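Local coordinates for protein glutathione transferase lambda1 (Populus trichocarpa, PDB 4PQH) that binds glutathione and probably acts as a thiol transferase or conjugates it to electrophilic compounds in detoxification, as a monomeric plant enzyme of the lambda class, at residues F123-S128 with F148-T153; N134-G139 with E188-D193; L170-Y175 with A202-E207; R181-L186 with Y192-G197. All coordinates share one frame; numbering follows the deposited sequence.

Contact 1. Residues F123-S128 with F148-T153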
loop_
_atom_site.group_PDB
_atom_site.type_symbol
_atom_site.label_atom_id
_atom_site.label_comp_id
_atom_site.label_asym_id
_atom_site.label_seq_id
_atom_site.Cartn_x
_atom_site.Cartn_y
_atom_site.Cartn_z
ATOM N N PHE A 123 -8.738 -5.062 -7.300
ATOM C CA PHE A 123 -7.903 -5.786 -6.342
ATOM C C PHE A 123 -7.321 -7.050 -6.972
ATOM O O PHE A 123 -6.147 -7.366 -6.776
ATOM C CB PHE A 123 -8.694 -6.162 -5.092
ATOM C CG PHE A 123 -8.994 -5.003 -4.186
ATOM C CD1 PHE A 123 -8.027 -4.055 -3.895
ATOM C CD2 PHE A 123 -10.248 -4.880 -3.607
ATOM C CE1 PHE A 123 -8.310 -2.986 -3.054
ATOM C CE2 PHE A 123 -10.538 -3.814 -2.766
ATOM C CZ PHE A 123 -9.566 -2.867 -2.491
ATOM N N SER A 124 -8.150 -7.760 -7.732
ATOM C CA SER A 124 -7.731 -9.004 -8.381
ATOM C C SER A 124 -6.651 -8.732 -9.412
ATOM O O SER A 124 -5.822 -9.592 -9.692
ATOM C CB SER A 124 -8.925 -9.670 -9.062
ATOM O OG SER A 124 -9.816 -10.235 -8.113
ATOM N N TYR A 125 -6.668 -7.534 -9.980
ATOM C CA TYR A 125 -5.704 -7.168 -11.015
ATOM C C TYR A 125 -4.321 -6.794 -10.476
ATOM O O TYR A 125 -3.356 -6.717 -11.243
ATOM C CB TYR A 125 -6.269 -6.024 -11.875
ATOM C CG TYR A 125 -5.421 -5.686 -13.077
ATOM C CD1 TYR A 125 -5.383 -6.526 -14.184
ATOM C CD2 TYR A 125 -4.647 -4.536 -13.100
ATOM C CE1 TYR A 125 -4.605 -6.221 -15.283
ATOM C CE2 TYR A 125 -3.862 -4.225 -14.197
ATOM C CZ TYR A 125 -3.847 -5.071 -15.287
ATOM O OH TYR A 125 -3.065 -4.770 -16.382
ATOM N N THR A 126 -4.201 -6.575 -9.167
ATOM C CA THR A 126 -2.932 -6.088 -8.605
ATOM C C THR A 126 -1.735 -6.990 -8.901
ATOM O O THR A 126 -0.654 -6.490 -9.192
ATOM C CB THR A 126 -2.997 -5.823 -7.077
ATOM O OG1 THR A 126 -3.382 -7.018 -6.390
ATOM C CG2 THR A 126 -3.970 -4.681 -6.756
ATOM N N GLY A 127 -1.925 -8.305 -8.819
ATOM C CA GLY A 127 -0.855 -9.242 -9.135
ATOM C C GLY A 127 -0.374 -9.104 -10.567
ATOM O O GLY A 127 0.834 -9.054 -10.824
ATOM N N SER A 128 -1.319 -9.056 -11.502
ATOM C CA SER A 128 -1.003 -8.906 -12.920
ATOM C C SER A 128 -0.302 -7.589 -13.174
ATOM O O SER A 128 0.609 -7.508 -13.991
ATOM C CB SER A 128 -2.274 -8.974 -13.771
ATOM O OG SER A 128 -2.990 -10.174 -13.534
ATOM N N PHE A 148 -0.630 -0.218 -17.777
ATOM C CA PHE A 148 -1.066 1.149 -17.512
ATOM C C PHE A 148 -2.242 1.561 -18.391
ATOM O O PHE A 148 -3.028 2.430 -18.006
ATOM C CB PHE A 148 0.105 2.135 -17.573
ATOM C CG PHE A 148 0.936 2.148 -16.322
ATOM C CD1 PHE A 148 0.486 2.832 -15.198
ATOM C CD2 PHE A 148 2.138 1.454 -16.249
ATOM C CE1 PHE A 148 1.226 2.849 -14.031
ATOM C CE2 PHE A 148 2.891 1.471 -15.077
ATOM C CZ PHE A 148 2.428 2.167 -13.968
ATOM N N ASP A 149 -2.382 0.931 -19.551
ATOM C CA ASP A 149 -3.585 1.094 -20.364
ATOM C C ASP A 149 -4.811 0.568 -19.615
ATOM O O ASP A 149 -5.883 1.196 -19.627
ATOM C CB ASP A 149 -3.447 0.366 -21.699
ATOM C CG ASP A 149 -2.536 1.079 -22.660
ATOM O OD1 ASP A 149 -2.190 2.256 -22.408
ATOM O OD2 ASP A 149 -2.172 0.457 -23.679
ATOM N N TYR A 150 -4.658 -0.567 -18.943
ATOM C CA TYR A 150 -5.748 -1.132 -18.156
ATOM C C TYR A 150 -6.153 -0.156 -17.051
ATOM O O TYR A 150 -7.340 0.075 -16.811
ATOM C CB TYR A 150 -5.350 -2.487 -17.562
ATOM C CG TYR A 150 -6.473 -3.173 -16.819
ATOM C CD1 TYR A 150 -6.727 -2.881 -15.485
ATOM C CD2 TYR A 150 -7.284 -4.106 -17.453
ATOM C CE1 TYR A 150 -7.759 -3.498 -14.800
ATOM C CE2 TYR A 150 -8.314 -4.734 -16.776
ATOM C CZ TYR A 150 -8.549 -4.424 -15.449
ATOM O OH TYR A 150 -9.578 -5.043 -14.770
ATOM N N ILE A 151 -5.161 0.417 -16.386
ATOM C CA ILE A 151 -5.395 1.389 -15.322
ATOM C C ILE A 151 -6.112 2.637 -15.851
ATOM O O ILE A 151 -7.073 3.127 -15.241
ATOM C CB ILE A 151 -4.061 1.785 -14.634
ATOM C CG1 ILE A 151 -3.452 0.569 -13.925
ATOM C CG2 ILE A 151 -4.253 2.953 -13.675
ATOM C CD1 ILE A 151 -4.384 -0.075 -12.928
ATOM N N GLU A 152 -5.655 3.138 -16.996
ATOM C CA GLU A 152 -6.243 4.322 -17.613
ATOM C C GLU A 152 -7.714 4.076 -17.924
ATOM O O GLU A 152 -8.577 4.921 -17.635
ATOM C CB GLU A 152 -5.472 4.695 -18.886
ATOM C CG GLU A 152 -6.073 5.864 -19.652
ATOM C CD GLU A 152 -5.884 7.190 -18.951
ATOM O OE1 GLU A 152 -5.085 7.271 -17.995
ATOM O OE2 GLU A 152 -6.549 8.160 -19.371
ATOM N N THR A 153 -8.006 2.909 -18.483
ATOM C CA THR A 153 -9.380 2.544 -18.806
ATOM C C THR A 153 -10.224 2.408 -17.541
ATOM O O THR A 153 -11.352 2.901 -17.485
ATOM C CB THR A 153 -9.441 1.252 -19.643
ATOM O OG1 THR A 153 -8.847 1.496 -20.923
ATOM C CG2 THR A 153 -10.884 0.805 -19.841
#

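Contact 2. Residues N134-G139 with E188-D193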
loop_
_atom_site.group_PDB
_atom_site.type_symbol
_atom_site.label_atom_id
_atom_site.label_comp_id
_atom_site.label_asym_id
_atom_site.label_seq_id
_atom_site.Cartn_x
_atom_site.Cartn_y
_atom_site.Cartn_z
ATOM N N ASN A 134 7.196 -5.743 -13.578
ATOM C CA ASN A 134 8.417 -6.493 -13.331
ATOM C C ASN A 134 8.958 -7.194 -14.574
ATOM O O ASN A 134 10.169 -7.220 -14.788
ATOM C CB ASN A 134 8.224 -7.445 -12.158
ATOM C CG ASN A 134 8.198 -6.713 -10.837
ATOM O OD1 ASN A 134 9.021 -5.828 -10.595
ATOM N ND2 ASN A 134 7.243 -7.053 -9.988
ATOM N N SER A 135 8.056 -7.733 -15.392
ATOM C CA SER A 135 8.431 -8.330 -16.672
ATOM C C SER A 135 9.165 -7.310 -17.530
ATOM O O SER A 135 10.141 -7.633 -18.199
ATOM C CB SER A 135 7.188 -8.827 -17.413
ATOM O OG SER A 135 7.521 -9.369 -18.680
ATOM N N THR A 136 8.693 -6.068 -17.499
ATOM C CA THR A 136 9.292 -5.002 -18.291
ATOM C C THR A 136 10.680 -4.645 -17.774
ATOM O O THR A 136 11.631 -4.557 -18.553
ATOM C CB THR A 136 8.390 -3.762 -18.292
ATOM O OG1 THR A 136 7.140 -4.106 -18.891
ATOM C CG2 THR A 136 9.029 -2.629 -19.079
ATOM N N PHE A 137 10.804 -4.466 -16.465
ATOM C CA PHE A 137 12.094 -4.139 -15.861
ATOM C C PHE A 137 13.128 -5.224 -16.137
ATOM O O PHE A 137 14.306 -4.930 -16.325
ATOM C CB PHE A 137 11.962 -3.939 -14.352
ATOM C CG PHE A 137 11.104 -2.778 -13.977
ATOM C CD1 PHE A 137 11.292 -1.548 -14.574
ATOM C CD2 PHE A 137 10.099 -2.923 -13.041
ATOM C CE1 PHE A 137 10.493 -0.469 -14.232
ATOM C CE2 PHE A 137 9.299 -1.852 -12.697
ATOM C CZ PHE A 137 9.502 -0.629 -13.300
ATOM N N LYS A 138 12.680 -6.475 -16.155
ATOM C CA LYS A 138 13.584 -7.609 -16.358
ATOM C C LYS A 138 13.880 -7.870 -17.831
ATOM O O LYS A 138 14.705 -8.723 -18.158
ATOM C CB LYS A 138 13.006 -8.866 -15.702
ATOM C CG LYS A 138 13.008 -8.812 -14.183
ATOM C CD LYS A 138 12.504 -10.101 -13.558
ATOM C CE LYS A 138 11.037 -10.359 -13.854
ATOM N NZ LYS A 138 10.583 -11.650 -13.254
ATOM N N GLY A 139 13.222 -7.136 -18.719
ATOM C CA GLY A 139 13.448 -7.280 -20.148
ATOM C C GLY A 139 12.811 -8.510 -20.773
ATOM O O GLY A 139 13.124 -8.875 -21.907
ATOM N N GLU A 188 13.407 6.056 -15.849
ATOM C CA GLU A 188 14.861 5.937 -15.825
ATOM C C GLU A 188 15.382 4.787 -16.685
ATOM O O GLU A 188 16.289 4.968 -17.502
ATOM C CB GLU A 188 15.368 5.780 -14.389
ATOM C CG GLU A 188 16.875 5.531 -14.315
ATOM C CD GLU A 188 17.374 5.253 -12.909
ATOM O OE1 GLU A 188 16.565 5.323 -11.958
ATOM O OE2 GLU A 188 18.584 4.958 -12.759
ATOM N N PHE A 189 14.804 3.607 -16.505
ATOM C CA PHE A 189 15.374 2.401 -17.094
ATOM C C PHE A 189 14.849 2.116 -18.492
ATOM O O PHE A 189 15.521 1.466 -19.292
ATOM C CB PHE A 189 15.114 1.201 -16.181
ATOM C CG PHE A 189 15.864 1.259 -14.885
ATOM C CD1 PHE A 189 17.208 0.952 -14.842
ATOM C CD2 PHE A 189 15.227 1.622 -13.712
ATOM C CE1 PHE A 189 17.907 1.004 -13.651
ATOM C CE2 PHE A 189 15.922 1.681 -12.519
ATOM C CZ PHE A 189 17.263 1.373 -12.490
ATOM N N LYS A 190 13.644 2.587 -18.790
ATOM C CA LYS A 190 13.032 2.293 -20.075
ATOM C C LYS A 190 12.703 3.553 -20.865
ATOM O O LYS A 190 12.122 3.469 -21.944
ATOM C CB LYS A 190 11.784 1.420 -19.896
ATOM C CG LYS A 190 12.069 0.094 -19.208
ATOM C CD LYS A 190 12.964 -0.803 -20.069
ATOM C CE LYS A 190 13.609 -1.926 -19.261
ATOM N NZ LYS A 190 14.428 -2.813 -20.134
ATOM N N LYS A 191 13.094 4.709 -20.326
ATOM C CA LYS A 191 12.842 6.008 -20.956
ATOM C C LYS A 191 11.367 6.149 -21.334
ATOM O O LYS A 191 11.018 6.677 -22.398
ATOM C CB LYS A 191 13.746 6.209 -22.178
ATOM C CG LYS A 191 15.222 5.939 -21.903
ATOM C CD LYS A 191 15.708 6.689 -20.667
ATOM C CE LYS A 191 17.133 6.301 -20.294
ATOM N NZ LYS A 191 17.516 6.834 -18.947
ATOM N N TYR A 192 10.509 5.667 -20.446
ATOM C CA TYR A 192 9.081 5.541 -20.718
ATOM C C TYR A 192 8.283 6.358 -19.718
ATOM O O TYR A 192 8.357 6.116 -18.521
ATOM C CB TYR A 192 8.657 4.075 -20.611
ATOM C CG TYR A 192 7.252 3.806 -21.098
ATOM C CD1 TYR A 192 6.974 3.755 -22.455
ATOM C CD2 TYR A 192 6.204 3.596 -20.206
ATOM C CE1 TYR A 192 5.700 3.511 -22.915
ATOM C CE2 TYR A 192 4.920 3.342 -20.661
ATOM C CZ TYR A 192 4.677 3.300 -22.019
ATOM O OH TYR A 192 3.410 3.055 -22.491
ATOM N N ASP A 193 7.524 7.325 -20.220
ATOM C CA ASP A 193 6.669 8.151 -19.373
ATOM C C ASP A 193 5.249 7.599 -19.361
ATOM O O ASP A 193 4.516 7.731 -20.342
ATOM C CB ASP A 193 6.674 9.583 -19.910
ATOM C CG ASP A 193 5.753 10.512 -19.143
ATOM O OD1 ASP A 193 5.150 10.096 -18.122
ATOM O OD2 ASP A 193 5.640 11.680 -19.575
HETATM O O HOH W 1 15.927 -4.897 -18.526
#

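Contact 3. Residues L170-Y175 with A202-E207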
loop_
_atom_site.group_PDB
_atom_site.type_symbol
_atom_site.label_atom_id
_atom_site.label_comp_id
_atom_site.label_asym_id
_atom_site.label_seq_id
_atom_site.Cartn_x
_atom_site.Cartn_y
_atom_site.Cartn_z
ATOM N N LEU A 170 -9.802 2.433 -0.706
ATOM C CA LEU A 170 -8.752 1.440 -0.535
ATOM C C LEU A 170 -8.127 1.010 -1.842
ATOM O O LEU A 170 -6.985 0.554 -1.844
ATOM C CB LEU A 170 -9.301 0.203 0.163
ATOM C CG LEU A 170 -9.787 0.398 1.593
ATOM C CD1 LEU A 170 -10.418 -0.884 2.086
ATOM C CD2 LEU A 170 -8.647 0.853 2.509
ATOM N N VAL A 171 -8.859 1.114 -2.947
ATOM C CA VAL A 171 -8.293 0.698 -4.230
ATOM C C VAL A 171 -7.134 1.614 -4.624
ATOM O O VAL A 171 -6.090 1.154 -5.101
ATOM C CB VAL A 171 -9.341 0.661 -5.372
ATOM C CG1 VAL A 171 -8.699 0.142 -6.661
ATOM C CG2 VAL A 171 -10.528 -0.205 -4.995
ATOM N N ASP A 172 -7.311 2.914 -4.422
ATOM C CA ASP A 172 -6.240 3.858 -4.722
ATOM C C ASP A 172 -5.037 3.591 -3.823
ATOM O O ASP A 172 -3.891 3.587 -4.275
ATOM C CB ASP A 172 -6.745 5.291 -4.552
ATOM C CG ASP A 172 -8.034 5.508 -5.278
ATOM O OD1 ASP A 172 -8.018 5.508 -6.523
ATOM O OD2 ASP A 172 -9.071 5.610 -4.590
ATOM N N ILE A 173 -5.313 3.344 -2.552
ATOM C CA ILE A 173 -4.273 3.022 -1.588
ATOM C C ILE A 173 -3.486 1.749 -1.973
ATOM O O ILE A 173 -2.262 1.690 -1.831
ATOM C CB ILE A 173 -4.877 2.889 -0.192
ATOM C CG1 ILE A 173 -5.421 4.253 0.251
ATOM C CG2 ILE A 173 -3.849 2.379 0.795
ATOM C CD1 ILE A 173 -6.211 4.209 1.550
ATOM N N ALA A 174 -4.189 0.745 -2.479
ATOM C CA ALA A 174 -3.542 -0.499 -2.880
ATOM C C ALA A 174 -2.518 -0.258 -3.994
ATOM O O ALA A 174 -1.432 -0.845 -3.996
ATOM C CB ALA A 174 -4.583 -1.503 -3.321
ATOM N N TYR A 175 -2.860 0.599 -4.945
ATOM C CA TYR A 175 -1.993 0.858 -6.093
ATOM C C TYR A 175 -0.912 1.908 -5.866
ATOM O O TYR A 175 0.130 1.857 -6.514
ATOM C CB TYR A 175 -2.828 1.219 -7.325
ATOM C CG TYR A 175 -3.435 0.017 -8.001
ATOM C CD1 TYR A 175 -2.731 -0.658 -8.979
ATOM C CD2 TYR A 175 -4.693 -0.469 -7.638
ATOM C CE1 TYR A 175 -3.254 -1.763 -9.592
ATOM C CE2 TYR A 175 -5.229 -1.581 -8.251
ATOM C CZ TYR A 175 -4.501 -2.227 -9.232
ATOM O OH TYR A 175 -5.000 -3.342 -9.865
ATOM N N ALA A 202 -2.566 10.411 -15.303
ATOM C CA ALA A 202 -1.811 11.600 -14.921
ATOM C C ALA A 202 -2.562 12.375 -13.831
ATOM O O ALA A 202 -1.967 12.812 -12.838
ATOM C CB ALA A 202 -1.541 12.484 -16.138
ATOM N N ALA A 203 -3.878 12.514 -13.999
ATOM C CA ALA A 203 -4.706 13.196 -13.010
ATOM C C ALA A 203 -4.741 12.441 -11.672
ATOM O O ALA A 203 -4.683 13.048 -10.602
ATOM C CB ALA A 203 -6.124 13.390 -13.548
ATOM N N TRP A 204 -4.828 11.114 -11.742
ATOM C CA TRP A 204 -4.839 10.274 -10.549
ATOM C C TRP A 204 -3.557 10.487 -9.745
ATOM O O TRP A 204 -3.590 10.641 -8.527
ATOM C CB TRP A 204 -4.985 8.803 -10.947
ATOM C CG TRP A 204 -5.072 7.855 -9.786
ATOM C CD1 TRP A 204 -6.207 7.406 -9.178
ATOM C CD2 TRP A 204 -3.977 7.218 -9.113
ATOM N NE1 TRP A 204 -5.892 6.544 -8.156
ATOM C CE2 TRP A 204 -4.529 6.401 -8.103
ATOM C CE3 TRP A 204 -2.586 7.262 -9.266
ATOM C CZ2 TRP A 204 -3.734 5.643 -7.241
ATOM C CZ3 TRP A 204 -1.802 6.502 -8.416
ATOM C CH2 TRP A 204 -2.376 5.703 -7.420
ATOM N N ILE A 205 -2.418 10.509 -10.433
ATOM C CA ILE A 205 -1.152 10.722 -9.760
ATOM C C ILE A 205 -1.126 12.102 -9.095
ATOM O O ILE A 205 -0.712 12.238 -7.935
ATOM C CB ILE A 205 0.029 10.520 -10.731
ATOM C CG1 ILE A 205 0.108 9.053 -11.174
ATOM C CG2 ILE A 205 1.341 10.951 -10.075
ATOM C CD1 ILE A 205 1.042 8.850 -12.339
ATOM N N GLU A 206 -1.598 13.118 -9.819
ATOM C CA GLU A 206 -1.650 14.459 -9.247
ATOM C C GLU A 206 -2.550 14.521 -8.011
ATOM O O GLU A 206 -2.199 15.162 -7.017
ATOM C CB GLU A 206 -2.088 15.503 -10.281
ATOM C CG GLU A 206 -2.115 16.916 -9.718
ATOM C CD GLU A 206 -2.345 17.973 -10.774
ATOM O OE1 GLU A 206 -2.940 17.654 -11.823
ATOM O OE2 GLU A 206 -1.926 19.127 -10.548
ATOM N N GLU A 207 -3.691 13.842 -8.064
ATOM C CA GLU A 207 -4.614 13.867 -6.943
ATOM C C GLU A 207 -4.099 13.072 -5.741
ATOM O O GLU A 207 -4.275 13.487 -4.594
ATOM C CB GLU A 207 -5.988 13.393 -7.398
ATOM C CG GLU A 207 -6.648 14.366 -8.401
ATOM C CD GLU A 207 -6.716 15.800 -7.882
ATOM O OE1 GLU A 207 -7.192 16.003 -6.738
ATOM O OE2 GLU A 207 -6.276 16.720 -8.611
#

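Contact 4. Residues R181-L186 with Y192-G197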
loop_
_atom_site.group_PDB
_atom_site.type_symbol
_atom_site.label_atom_id
_atom_site.label_comp_id
_atom_site.label_asym_id
_atom_site.label_seq_id
_atom_site.Cartn_x
_atom_site.Cartn_y
_atom_site.Cartn_z
ATOM N N ARG A 181 6.617 3.500 -7.287
ATOM C CA ARG A 181 7.901 2.893 -7.618
ATOM C C ARG A 181 8.059 2.682 -9.120
ATOM O O ARG A 181 9.131 2.932 -9.674
ATOM C CB ARG A 181 8.069 1.577 -6.859
ATOM C CG ARG A 181 8.354 1.784 -5.382
ATOM C CD ARG A 181 7.890 0.601 -4.550
ATOM N NE ARG A 181 8.266 0.754 -3.147
ATOM C CZ ARG A 181 7.633 1.536 -2.282
ATOM N NH1 ARG A 181 6.582 2.246 -2.671
ATOM N NH2 ARG A 181 8.051 1.608 -1.024
ATOM N N PHE A 182 6.993 2.242 -9.786
ATOM C CA PHE A 182 7.089 1.912 -11.204
ATOM C C PHE A 182 7.271 3.148 -12.070
ATOM O O PHE A 182 7.971 3.103 -13.087
ATOM C CB PHE A 182 5.872 1.126 -11.700
ATOM C CG PHE A 182 5.664 -0.203 -11.014
ATOM C CD1 PHE A 182 6.707 -0.854 -10.364
ATOM C CD2 PHE A 182 4.415 -0.806 -11.029
ATOM C CE1 PHE A 182 6.502 -2.090 -9.742
ATOM C CE2 PHE A 182 4.204 -2.023 -10.416
ATOM C CZ PHE A 182 5.249 -2.671 -9.767
ATOM N N GLN A 183 6.636 4.253 -11.686
ATOM C CA GLN A 183 6.716 5.461 -12.506
ATOM C C GLN A 183 8.157 5.960 -12.738
ATOM O O GLN A 183 8.582 6.075 -13.888
ATOM C CB GLN A 183 5.812 6.577 -11.977
ATOM C CG GLN A 183 5.915 7.852 -12.813
ATOM C CD GLN A 183 4.939 8.930 -12.400
ATOM O OE1 GLN A 183 4.452 8.953 -11.275
ATOM N NE2 GLN A 183 4.639 9.822 -13.324
ATOM N N PRO A 184 8.914 6.245 -11.658
ATOM C CA PRO A 184 10.274 6.737 -11.898
ATOM C C PRO A 184 11.177 5.663 -12.493
ATOM O O PRO A 184 12.085 5.997 -13.256
ATOM C CB PRO A 184 10.757 7.138 -10.493
ATOM C CG PRO A 184 9.917 6.349 -9.554
ATOM C CD PRO A 184 8.580 6.248 -10.220
ATOM N N ALA A 185 10.937 4.396 -12.169
ATOM C CA ALA A 185 11.796 3.342 -12.698
ATOM C C ALA A 185 11.602 3.163 -14.201
ATOM O O ALA A 185 12.566 2.973 -14.942
ATOM C CB ALA A 185 11.564 2.041 -11.959
ATOM N N LEU A 186 10.367 3.248 -14.670
ATOM C CA LEU A 186 10.122 3.165 -16.102
ATOM C C LEU A 186 10.733 4.362 -16.824
ATOM O O LEU A 186 11.252 4.241 -17.936
ATOM C CB LEU A 186 8.622 3.080 -16.388
ATOM C CG LEU A 186 8.003 1.711 -16.101
ATOM C CD1 LEU A 186 6.484 1.823 -16.057
ATOM C CD2 LEU A 186 8.459 0.680 -17.143
ATOM N N TYR A 192 10.509 5.667 -20.446
ATOM C CA TYR A 192 9.081 5.541 -20.718
ATOM C C TYR A 192 8.283 6.358 -19.718
ATOM O O TYR A 192 8.357 6.116 -18.521
ATOM C CB TYR A 192 8.657 4.075 -20.611
ATOM C CG TYR A 192 7.252 3.806 -21.098
ATOM C CD1 TYR A 192 6.974 3.755 -22.455
ATOM C CD2 TYR A 192 6.204 3.596 -20.206
ATOM C CE1 TYR A 192 5.700 3.511 -22.915
ATOM C CE2 TYR A 192 4.920 3.342 -20.661
ATOM C CZ TYR A 192 4.677 3.300 -22.019
ATOM O OH TYR A 192 3.410 3.055 -22.491
ATOM N N ASP A 193 7.524 7.325 -20.220
ATOM C CA ASP A 193 6.669 8.151 -19.373
ATOM C C ASP A 193 5.249 7.599 -19.361
ATOM O O ASP A 193 4.516 7.731 -20.342
ATOM C CB ASP A 193 6.674 9.583 -19.910
ATOM C CG ASP A 193 5.753 10.512 -19.143
ATOM O OD1 ASP A 193 5.150 10.096 -18.122
ATOM O OD2 ASP A 193 5.640 11.680 -19.575
ATOM N N ILE A 194 4.850 7.006 -18.239
ATOM C CA ILE A 194 3.534 6.388 -18.144
ATOM C C ILE A 194 2.375 7.368 -18.342
ATOM O O ILE A 194 1.283 6.948 -18.728
ATOM C CB ILE A 194 3.336 5.642 -16.807
ATOM C CG1 ILE A 194 3.360 6.611 -15.620
ATOM C CG2 ILE A 194 4.380 4.542 -16.670
ATOM C CD1 ILE A 194 3.072 5.948 -14.306
ATOM N N THR A 195 2.602 8.658 -18.099
ATOM C CA THR A 195 1.528 9.648 -18.229
ATOM C C THR A 195 1.262 10.030 -19.680
ATOM O O THR A 195 0.222 10.623 -19.984
ATOM C CB THR A 195 1.791 10.944 -17.420
ATOM O OG1 THR A 195 2.906 11.656 -17.972
ATOM C CG2 THR A 195 2.031 10.634 -15.951
ATOM N N ALA A 196 2.200 9.721 -20.570
ATOM C CA ALA A 196 2.039 10.092 -21.973
ATOM C C ALA A 196 0.876 9.342 -22.615
ATOM O O ALA A 196 0.892 8.116 -22.720
ATOM C CB ALA A 196 3.326 9.860 -22.735
ATOM N N GLY A 197 -0.155 10.082 -23.011
ATOM C CA GLY A 197 -1.336 9.488 -23.604
ATOM C C GLY A 197 -2.324 8.924 -22.596
ATOM O O GLY A 197 -3.290 8.265 -22.977
HETATM O O HOH W 2 7.153 6.787 -16.182
HETATM O O HOH W 3 6.303 9.483 -15.859
#

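Contact 1. Residues F123-S128 with F148-T153
Y125 and Y150 both hold CG anti to the backbone N (chi1 -173° and -176°), which sends their rings off helices 113-137 and 144-154 to meet between them. The side chains pass one another from opposite directions and stack face to face, the centroids 3.8 Å apart and the planes inclined by 17°. The base of each ring therefore lies near the far part of the other: Y125 CG is 3.6 Å from Y150 CE1, and Y125 OH is 3.4 Å from Y150 CB. The overlap is slightly uneven. Y150 CD1 lies over the rim of the Y125 ring, 3.4 Å from Y125 CE2, whereas Y125 CE1 stands over the centre of the Y150 ring. I151 adds an apolar contact, its CD1 4.4 Å from Y125 CE2, and Y175 of helix 170-190 also packs on Y125. The Y150 side chain has a further neighbour on helix 113-137, L122, which lies just before the segment that carries Y125. With alanine in place of Y125, the Y150 ring would probably lose its stacking partner and be freer to turn. The stack joins two helices of the all-helical C-terminal domain of the glutathione transferase fold, away from the glutathione site.

Contact 2. Residues N134-G139 with E188-D193
T136-F137 and F189-K190 bring together the last turns of helices 113-137 and 170-190, with F137 CA and F189 CA 7.4 Å apart. Both chains then turn away through a residue of positive phi. G139 does so in a Schellman motif, with G139 N bonded to T136 O at 3.0 Å, and K191 does so directly after K190. The side chain of K190 bridges the two ends. Bent at chi2 (-66°), it runs past T136 in the opposite direction, K190 CG lying 4.1 Å from T136 CG2 and K190 CE 3.4 Å from T136 O. These are neighbouring helix ends in the C-terminal domain of the transferase fold, and the positive charge of K190 probably interacts favourably with the carbonyls at the end of helix 113-137. A water completes the link: it donates to F137 O at 2.7 Å and accepts from K190 NZ at 3.0 Å. The hydroxyl of buried T136 is engaged elsewhere, with A144 N and A132 O, while the F137 ring packs on A185 and L186, one turn earlier in the partner helix. K191 NZ folds back onto its own helix end and meets a lone pair of E188 O in the carbonyl plane, at 2.7 Å.

Contact 3. Residues L170-Y175 with A202-E207
The indole of W204 lies with its edge against D172, so that the pyrrole N-H faces the carboxylate and the benzo ring runs along the backbone of helix 170-190. W204 CG is anti to the backbone N (chi1 -177°), carrying the ring straight across from helix 199-208. NE1 donates to D172 OD1 at 2.9 Å through a nearly linear bond (169°) that stays in the indole plane but meets the anti side of the oxygen, 26° out of the carboxylate plane. Farther round this edge, W204 CZ2 is 3.6 Å from D172 O. W204 CH2 comes within 4.4 Å of Y175 C. The buried carboxylate has other donors: F164 N also reaches OD1, and S169 N reaches OD2, so it probably remains charged. F164 additionally sets its ring against those of both W204 and Y175. A leucine in place of W204 would probably cost D172 OD1 one of its N-H donors and open a gap beside D172 and Y175. The bond from S169 N to D172 is consistent with the S-x-x-D N-terminal capping box known from glutathione transferases, here at the start of the core helix 170-190 and backed by W204.

Contact 4. Residues R181-L186 with Y192-G197
L186 and Q183 receive the chain as it folds back from the end of helix 170-190 into a type I beta turn, D193 to A196, opened by an Asx turn at D193, in the C-terminal domain of the transferase fold. The tight part is apolar. L186 CD1 and I194 CG2 are 3.5 Å apart, closer than usual for carbons, and the two side chains cross at about a right angle. I194 CD1 also presses on Q183 CB at 3.7 Å, and F148 of helix 144-154 packs on both L186 and I194. At the start of the return, Y192 N donates to L186 O at 3.0 Å. The other side is looser and bridged by water. One water donates to Q183 O and Y192 O and accepts from I194 N; a second accepts from Q183 NE2 and donates to D193 OD1 at 2.6 Å. That oxygen also receives T195 N and, on its syn side, T195 OG1 at 2.7 Å, both from the same face of the carboxylate.

Overall arrangement
From the N terminus, the chain first passes through the thioredoxin-like domain; all four contacts lie in the helical domain that follows. Helix 113-137 opens contacts 1 and 2 in turn. Contact 1 closes first, on helix 144-154, while contact 2 closes only at the end of helix 170-190, so the two cross. Contact 3 opens at the start of that helix, inside the loop of contact 2, and closes beyond it on helix 199-208, crossing contact 2 as well. Contact 4 is nested within contact 3 and shares Y192 and D193 with contact 2. Contact 1 precedes contacts 3 and 4 in series, yet touches both, through Y175 and F148 respectively.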